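Local structure of fatty acid synthase 1, isoform A (Drosophila melanogaster, 6FN6) at residues A419-E431 and R438-K450. The protein probably builds long-chain saturated fatty acids from acetyl-CoA and malonyl-CoA with NADPH, this piece being its modifying region of dehydratase, enoylreductase and ketoreductase. Residues are numbered along the deposited sequence; the frame is centred on the assembly and turned at random.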
ATOM      1  N   ALA A 419     -90.226  -8.342 -15.047  1.00 55.60           N
ATOM      2  CA  ALA A 419     -91.367  -7.981 -15.877  1.00 54.99           C
ATOM      3  C   ALA A 419     -91.029  -6.767 -16.730  1.00 55.39           C
ATOM      4  O   ALA A 419     -91.403  -6.694 -17.902  1.00 53.40           O
ATOM      5  CB  ALA A 419     -92.588  -7.701 -15.013  1.00 55.29           C
ATOM      6  N   LEU A 420     -90.312  -5.819 -16.137  1.00 61.48           N
ATOM      7  CA  LEU A 420     -89.946  -4.592 -16.830  1.00 63.58           C
ATOM      8  C   LEU A 420     -89.013  -4.899 -18.001  1.00 59.32           C
ATOM      9  O   LEU A 420     -89.147  -4.313 -19.076  1.00 59.70           O
ATOM     10  CB  LEU A 420     -89.297  -3.605 -15.858  1.00 67.33           C
ATOM     11  CG  LEU A 420     -89.115  -2.158 -16.326  1.00 70.44           C
ATOM     12  CD1 LEU A 420     -90.438  -1.537 -16.752  1.00 70.13           C
ATOM     13  CD2 LEU A 420     -88.479  -1.328 -15.221  1.00 71.71           C
ATOM     14  N   LEU A 421     -88.069  -5.816 -17.793  1.00 49.75           N
ATOM     15  CA  LEU A 421     -87.174  -6.248 -18.864  1.00 45.72           C
ATOM     16  C   LEU A 421     -87.979  -6.990 -19.929  1.00 47.98           C
ATOM     17  O   LEU A 421     -87.779  -6.792 -21.127  1.00 49.88           O
ATOM     18  CB  LEU A 421     -86.053  -7.144 -18.326  1.00 42.52           C
ATOM     19  CG  LEU A 421     -84.957  -6.481 -17.484  1.00 41.79           C
ATOM     20  CD1 LEU A 421     -84.015  -7.530 -16.902  1.00 40.25           C
ATOM     21  CD2 LEU A 421     -84.175  -5.457 -18.295  1.00 41.38           C
ATOM     22  N   THR A 422     -88.887  -7.851 -19.482  1.00 48.05           N
ATOM     23  CA  THR A 422     -89.752  -8.591 -20.392  1.00 50.76           C
ATOM     24  C   THR A 422     -90.628  -7.605 -21.160  1.00 48.29           C
ATOM     25  O   THR A 422     -90.833  -7.747 -22.366  1.00 46.45           O
ATOM     26  CB  THR A 422     -90.641  -9.607 -19.641  1.00 57.13           C
ATOM     27  OG1 THR A 422     -89.817 -10.510 -18.898  1.00 59.06           O
ATOM     28  CG2 THR A 422     -91.497 -10.405 -20.617  1.00 58.24           C
ATOM     29  N   LYS A 423     -91.144  -6.608 -20.449  1.00 59.53           N
ATOM     30  CA  LYS A 423     -92.010  -5.604 -21.050  1.00 64.79           C
ATOM     31  C   LYS A 423     -91.331  -4.888 -22.209  1.00 63.68           C
ATOM     32  O   LYS A 423     -91.976  -4.560 -23.204  1.00 65.06           O
ATOM     33  CB  LYS A 423     -92.432  -4.580 -19.991  1.00 68.33           C
ATOM     34  CG  LYS A 423     -93.202  -3.380 -20.533  1.00 71.11           C
ATOM     35  CD  LYS A 423     -93.509  -2.390 -19.426  1.00 73.31           C
ATOM     36  CE  LYS A 423     -94.178  -1.135 -19.964  1.00 75.77           C
ATOM     37  NZ  LYS A 423     -94.306  -0.094 -18.907  1.00 77.09           N
ATOM     38  N   PHE A 424     -90.031  -4.647 -22.079  1.00 57.03           N
ATOM     39  CA  PHE A 424     -89.287  -3.934 -23.111  1.00 55.46           C
ATOM     40  C   PHE A 424     -88.554  -4.879 -24.058  1.00 52.92           C
ATOM     41  O   PHE A 424     -87.684  -4.455 -24.819  1.00 52.21           O
ATOM     42  CB  PHE A 424     -88.313  -2.947 -22.468  1.00 55.06           C
ATOM     43  CG  PHE A 424     -88.972  -1.681 -21.995  1.00 56.64           C
ATOM     44  CD1 PHE A 424     -89.022  -0.566 -22.816  1.00 57.11           C
ATOM     45  CD2 PHE A 424     -89.563  -1.612 -20.745  1.00 56.91           C
ATOM     46  CE1 PHE A 424     -89.636   0.600 -22.393  1.00 57.95           C
ATOM     47  CE2 PHE A 424     -90.177  -0.449 -20.317  1.00 58.67           C
ATOM     48  CZ  PHE A 424     -90.213   0.658 -21.144  1.00 59.25           C
ATOM     49  N   GLY A 425     -88.912  -6.157 -24.014  1.00 46.27           N
ATOM     50  CA  GLY A 425     -88.412  -7.118 -24.981  1.00 46.33           C
ATOM     51  C   GLY A 425     -87.022  -7.654 -24.707  1.00 44.35           C
ATOM     52  O   GLY A 425     -86.380  -8.218 -25.596  1.00 42.93           O
ATOM     53  N   PHE A 426     -86.551  -7.471 -23.480  1.00 51.77           N
ATOM     54  CA  PHE A 426     -85.222  -7.927 -23.096  1.00 48.20           C
ATOM     55  C   PHE A 426     -85.309  -9.203 -22.270  1.00 46.84           C
ATOM     56  O   PHE A 426     -86.323  -9.469 -21.625  1.00 44.92           O
ATOM     57  CB  PHE A 426     -84.482  -6.837 -22.319  1.00 43.11           C
ATOM     58  CG  PHE A 426     -83.745  -5.871 -23.195  1.00 42.06           C
ATOM     59  CD1 PHE A 426     -84.434  -4.994 -24.015  1.00 43.36           C
ATOM     60  CD2 PHE A 426     -82.362  -5.846 -23.209  1.00 41.04           C
ATOM     61  CE1 PHE A 426     -83.756  -4.106 -24.826  1.00 43.43           C
ATOM     62  CE2 PHE A 426     -81.681  -4.962 -24.016  1.00 41.51           C
ATOM     63  CZ  PHE A 426     -82.378  -4.092 -24.827  1.00 42.74           C
ATOM     64  N   VAL A 427     -84.244  -9.996 -22.307  1.00 43.45           N
ATOM     65  CA  VAL A 427     -84.178 -11.231 -21.539  1.00 40.44           C
ATOM     66  C   VAL A 427     -82.961 -11.186 -20.620  1.00 39.19           C
ATOM     67  O   VAL A 427     -81.927 -10.618 -20.968  1.00 38.21           O
ATOM     68  CB  VAL A 427     -84.129 -12.462 -22.469  1.00 39.27           C
ATOM     69  CG1 VAL A 427     -82.817 -12.502 -23.247  1.00 38.76           C
ATOM     70  CG2 VAL A 427     -84.318 -13.744 -21.672  1.00 42.72           C
ATOM     71  N   ALA A 428     -83.083 -11.777 -19.438  1.00 44.21           N
ATOM     72  CA  ALA A 428     -81.958 -11.821 -18.521  1.00 43.56           C
ATOM     73  C   ALA A 428     -81.009 -12.933 -18.946  1.00 42.07           C
ATOM     74  O   ALA A 428     -81.282 -14.116 -18.741  1.00 39.44           O
ATOM     75  CB  ALA A 428     -82.430 -12.031 -17.097  1.00 44.70           C
ATOM     76  N   VAL A 429     -79.893 -12.538 -19.549  1.00 36.57           N
ATOM     77  CA  VAL A 429     -78.896 -13.487 -20.015  1.00 35.98           C
ATOM     78  C   VAL A 429     -78.207 -14.120 -18.817  1.00 35.51           C
ATOM     79  O   VAL A 429     -78.031 -15.337 -18.768  1.00 35.36           O
ATOM     80  CB  VAL A 429     -77.883 -12.812 -20.956  1.00 35.74           C
ATOM     81  CG1 VAL A 429     -76.733 -13.757 -21.282  1.00 35.13           C
ATOM     82  CG2 VAL A 429     -78.574 -12.352 -22.233  1.00 36.39           C
ATOM     83  N   GLN A 430     -77.809 -13.293 -17.856  1.00 36.66           N
ATOM     84  CA  GLN A 430     -77.185 -13.793 -16.638  1.00 36.24           C
ATOM     85  C   GLN A 430     -77.750 -13.099 -15.405  1.00 37.08           C
ATOM     86  O   GLN A 430     -78.179 -11.947 -15.467  1.00 36.44           O
ATOM     87  CB  GLN A 430     -75.666 -13.595 -16.684  1.00 36.53           C
ATOM     88  CG  GLN A 430     -74.941 -14.556 -17.615  1.00 38.56           C
ATOM     89  CD  GLN A 430     -73.485 -14.760 -17.243  1.00 42.95           C
ATOM     90  OE1 GLN A 430     -72.938 -15.849 -17.424  1.00 44.45           O
ATOM     91  NE2 GLN A 430     -72.847 -13.713 -16.723  1.00 45.09           N
ATOM     92  N   GLU A 431     -77.740 -13.814 -14.287  1.00 46.13           N
ATOM     93  CA  GLU A 431     -78.091 -13.239 -12.995  1.00 49.01           C
ATOM     94  C   GLU A 431     -77.089 -13.685 -11.943  1.00 45.93           C
ATOM     95  O   GLU A 431     -77.060 -14.853 -11.556  1.00 48.04           O
ATOM     96  CB  GLU A 431     -79.504 -13.639 -12.572  1.00 48.88           C
ATOM     97  CG  GLU A 431     -80.604 -12.928 -13.335  1.00 50.44           C
ATOM     98  CD  GLU A 431     -81.984 -13.462 -13.002  1.00 51.69           C
ATOM     99  OE1 GLU A 431     -82.096 -14.297 -12.078  1.00 51.25           O
ATOM    100  OE2 GLU A 431     -82.958 -13.037 -13.655  1.00 52.53           O
ATOM    101  N   ARG A 438     -79.138  -7.964  -3.333  1.00 55.61           N
ATOM    102  CA  ARG A 438     -78.611  -7.345  -4.552  1.00 52.00           C
ATOM    103  C   ARG A 438     -78.205  -8.394  -5.582  1.00 45.29           C
ATOM    104  O   ARG A 438     -77.855  -9.523  -5.237  1.00 44.02           O
ATOM    105  CB  ARG A 438     -77.420  -6.438  -4.240  1.00 54.91           C
ATOM    106  CG  ARG A 438     -77.805  -5.108  -3.613  1.00 60.61           C
ATOM    107  CD  ARG A 438     -76.732  -4.053  -3.835  1.00 63.97           C
ATOM    108  NE  ARG A 438     -77.207  -2.718  -3.479  1.00 69.72           N
ATOM    109  CZ  ARG A 438     -77.809  -1.880  -4.319  1.00 74.16           C
ATOM    110  NH1 ARG A 438     -78.029  -2.228  -5.580  1.00 75.52           N
ATOM    111  NH2 ARG A 438     -78.202  -0.686  -3.893  1.00 76.93           N
ATOM    112  N   VAL A 439     -78.264  -8.004  -6.851  1.00 48.86           N
ATOM    113  CA  VAL A 439     -77.975  -8.911  -7.956  1.00 45.93           C
ATOM    114  C   VAL A 439     -77.431  -8.144  -9.159  1.00 43.87           C
ATOM    115  O   VAL A 439     -77.850  -7.019  -9.427  1.00 42.37           O
ATOM    116  CB  VAL A 439     -79.240  -9.718  -8.345  1.00 40.78           C
ATOM    117  CG1 VAL A 439     -80.365  -8.782  -8.779  1.00 41.95           C
ATOM    118  CG2 VAL A 439     -78.920 -10.729  -9.441  1.00 38.74           C
ATOM    119  N   LEU A 440     -76.495  -8.755  -9.879  1.00 44.77           N
ATOM    120  CA  LEU A 440     -76.007  -8.180 -11.128  1.00 41.76           C
ATOM    121  C   LEU A 440     -76.686  -8.885 -12.301  1.00 41.67           C
ATOM    122  O   LEU A 440     -76.591 -10.106 -12.445  1.00 42.86           O
ATOM    123  CB  LEU A 440     -74.485  -8.299 -11.231  1.00 38.82           C
ATOM    124  CG  LEU A 440     -73.816  -7.515 -12.368  1.00 37.96           C
ATOM    125  CD1 LEU A 440     -73.964  -6.009 -12.160  1.00 40.30           C
ATOM    126  CD2 LEU A 440     -72.345  -7.892 -12.502  1.00 36.04           C
ATOM    127  N   VAL A 441     -77.380  -8.111 -13.130  1.00 37.50           N
ATOM    128  CA  VAL A 441     -78.151  -8.669 -14.232  1.00 37.31           C
ATOM    129  C   VAL A 441     -77.562  -8.243 -15.570  1.00 36.98           C
ATOM    130  O   VAL A 441     -77.383  -7.053 -15.833  1.00 37.43           O
ATOM    131  CB  VAL A 441     -79.633  -8.248 -14.135  1.00 38.17           C
ATOM    132  CG1 VAL A 441     -80.453  -8.910 -15.231  1.00 38.07           C
ATOM    133  CG2 VAL A 441     -80.200  -8.592 -12.764  1.00 38.67           C
ATOM    134  N   LEU A 442     -77.271  -9.223 -16.416  1.00 36.35           N
ATOM    135  CA  LEU A 442     -76.846  -8.955 -17.782  1.00 36.19           C
ATOM    136  C   LEU A 442     -78.018  -9.217 -18.730  1.00 36.60           C
ATOM    137  O   LEU A 442     -78.501 -10.346 -18.831  1.00 36.42           O
ATOM    138  CB  LEU A 442     -75.638  -9.822 -18.151  1.00 35.35           C
ATOM    139  CG  LEU A 442     -74.976  -9.522 -19.499  1.00 35.25           C
ATOM    140  CD1 LEU A 442     -74.346  -8.139 -19.513  1.00 35.59           C
ATOM    141  CD2 LEU A 442     -73.939 -10.579 -19.832  1.00 34.50           C
ATOM    142  N   ALA A 443     -78.465  -8.173 -19.423  1.00 38.49           N
ATOM    143  CA  ALA A 443     -79.654  -8.268 -20.265  1.00 37.85           C
ATOM    144  C   ALA A 443     -79.319  -8.033 -21.733  1.00 38.06           C
ATOM    145  O   ALA A 443     -78.329  -7.380 -22.060  1.00 37.99           O
ATOM    146  CB  ALA A 443     -80.706  -7.276 -19.802  1.00 38.76           C
ATOM    147  N   ARG A 444     -80.171  -8.564 -22.605  1.00 43.56           N
ATOM    148  CA  ARG A 444     -79.963  -8.514 -24.047  1.00 45.98           C
ATOM    149  C   ARG A 444     -81.292  -8.773 -24.757  1.00 49.20           C
ATOM    150  O   ARG A 444     -82.158  -9.458 -24.214  1.00 47.74           O
ATOM    151  CB  ARG A 444     -78.925  -9.558 -24.468  1.00 42.28           C
ATOM    152  CG  ARG A 444     -78.374  -9.401 -25.874  1.00 41.68           C
ATOM    153  CD  ARG A 444     -77.609 -10.654 -26.290  1.00 41.12           C
ATOM    154  NE  ARG A 444     -76.534 -10.383 -27.243  1.00 42.08           N
ATOM    155  CZ  ARG A 444     -75.733 -11.316 -27.751  1.00 40.07           C
ATOM    156  NH1 ARG A 444     -75.898 -12.590 -27.417  1.00 38.73           N
ATOM    157  NH2 ARG A 444     -74.777 -10.981 -28.607  1.00 37.78           N
ATOM    158  N   LYS A 445     -81.467  -8.215 -25.953  1.00 51.03           N
ATOM    159  CA  LYS A 445     -82.642  -8.536 -26.760  1.00 53.65           C
ATOM    160  C   LYS A 445     -82.528  -9.979 -27.244  1.00 48.13           C
ATOM    161  O   LYS A 445     -81.465 -10.411 -27.685  1.00 48.07           O
ATOM    162  CB  LYS A 445     -82.785  -7.583 -27.953  1.00 60.90           C
ATOM    163  CG  LYS A 445     -83.339  -6.207 -27.603  1.00 68.83           C
ATOM    164  CD  LYS A 445     -83.642  -5.388 -28.855  1.00 75.76           C
ATOM    165  CE  LYS A 445     -85.119  -5.440 -29.228  1.00 79.21           C
ATOM    166  NZ  LYS A 445     -85.975  -4.699 -28.256  1.00 80.45           N
ATOM    167  N   ALA A 446     -83.621 -10.725 -27.149  1.00 51.39           N
ATOM    168  CA  ALA A 446     -83.638 -12.115 -27.593  1.00 49.06           C
ATOM    169  C   ALA A 446     -83.680 -12.211 -29.119  1.00 47.17           C
ATOM    170  O   ALA A 446     -84.025 -11.246 -29.801  1.00 49.96           O
ATOM    171  CB  ALA A 446     -84.820 -12.844 -26.986  1.00 49.47           C
ATOM    172  N   VAL A 447     -83.304 -13.374 -29.645  1.00 41.98           N
ATOM    173  CA  VAL A 447     -83.410 -13.645 -31.076  1.00 43.03           C
ATOM    174  C   VAL A 447     -84.419 -14.762 -31.296  1.00 43.66           C
ATOM    175  O   VAL A 447     -84.620 -15.609 -30.426  1.00 43.10           O
ATOM    176  CB  VAL A 447     -82.049 -14.018 -31.702  1.00 42.72           C
ATOM    177  CG1 VAL A 447     -81.037 -12.908 -31.491  1.00 42.19           C
ATOM    178  CG2 VAL A 447     -81.538 -15.351 -31.148  1.00 41.92           C
ATOM    179  N   ASP A 448     -85.049 -14.753 -32.467  1.00 49.10           N
ATOM    180  CA  ASP A 448     -86.061 -15.741 -32.807  1.00 51.95           C
ATOM    181  C   ASP A 448     -85.445 -16.902 -33.582  1.00 49.52           C
ATOM    182  O   ASP A 448     -84.983 -16.728 -34.709  1.00 52.17           O
ATOM    183  CB  ASP A 448     -87.177 -15.085 -33.623  1.00 56.94           C
ATOM    184  CG  ASP A 448     -88.358 -16.005 -33.856  1.00 57.65           C
ATOM    185  OD1 ASP A 448     -88.445 -17.065 -33.203  1.00 57.07           O
ATOM    186  OD2 ASP A 448     -89.214 -15.655 -34.689  1.00 58.15           O
ATOM    187  N   LEU A 449     -85.426 -18.078 -32.963  1.00 45.73           N
ATOM    188  CA  LEU A 449     -84.808 -19.258 -33.562  1.00 46.07           C
ATOM    189  C   LEU A 449     -85.588 -19.727 -34.792  1.00 47.79           C
ATOM    190  O   LEU A 449     -85.029 -20.327 -35.712  1.00 48.50           O
ATOM    191  CB  LEU A 449     -84.723 -20.387 -32.535  1.00 45.40           C
ATOM    192  CG  LEU A 449     -83.877 -20.112 -31.287  1.00 44.22           C
ATOM    193  CD1 LEU A 449     -83.821 -21.350 -30.404  1.00 43.84           C
ATOM    194  CD2 LEU A 449     -82.467 -19.647 -31.649  1.00 43.19           C
ATOM    195  N   LYS A 450     -86.887 -19.448 -34.783  1.00 48.54           N
ATOM    196  CA  LYS A 450     -87.799 -19.857 -35.843  1.00 54.51           C
ATOM    197  C   LYS A 450     -87.574 -19.148 -37.179  1.00 53.12           C
ATOM    198  O   LYS A 450     -87.552 -19.786 -38.230  1.00 53.02           O
ATOM    199  CB  LYS A 450     -89.231 -19.602 -35.366  1.00 60.38           C
ATOM    200  CG  LYS A 450     -89.710 -20.556 -34.277  1.00 64.99           C
ATOM    201  CD  LYS A 450     -90.891 -19.982 -33.504  1.00 69.55           C
ATOM    202  CE  LYS A 450     -92.116 -19.723 -34.362  1.00 74.03           C
ATOM    203  NZ  LYS A 450     -92.705 -18.390 -34.021  1.00 74.58           N
TER
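Val427 and Arg444 pair their backbones in the antiparallel hairpin of strands 426-433 and 438-445: Val427 N donates to Arg444 O (2.9 Å), and Arg444 N returns a bond to Val427 O (3.2 Å). Next comes a classic beta bulge, in which Leu442 O takes both Val429 N (2.7 Å) and Gln430 N (3.2 Å), the first nearly in line with the C=O bond, the second on a lone pair. Leu442 N closes this pair on Gln430 O (3.0 Å), the register now shifted by one.

The aromatic contact lies at the hairpin's open end. Lys445 CG sits over one face of the Phe426 ring, 3.8 Å from its centroid, a CH-pi contact, while Ala443 meets the ring's edge. With CG anti to its carbonyl carbon (chi1 -87°), Phe426 lays its ring against the 443-445 backbone. Replacing Phe426 by an alanine removes the ring and is likely to leave Lys445 CG without its aromatic partner and open a gap toward Leu404 and Ile395.

On the Val441 face apolar contacts join helix and strand: Leu421 straddles Val441 and Ala443 with CD1 and CD2, and Ala428 CB touches Val441 CG1 (4.1 Å). On the reverse side the Val429 side chain runs aslant over that of Arg444, CG2 touching CB at 3.6 Å. From the extended Arg444, NE and NH1 hydrogen-bond to the backbone O of Asn401 and Lys538.

A Schellman motif at Gly425 ends helix 410-423, which packs on the Val441 side; there Glu431 OE1 salt-bridges Arg418 and OE2 hydrogen-bonds the Tyr413 hydroxyl. Helix 279-296 covers Gln430 and Leu442. Strand 438-445 lies between 426-433 and 402-409, antiparallel to both, consistent with the methyltransferase-like fold of the pseudo-methyltransferase in animal synthases.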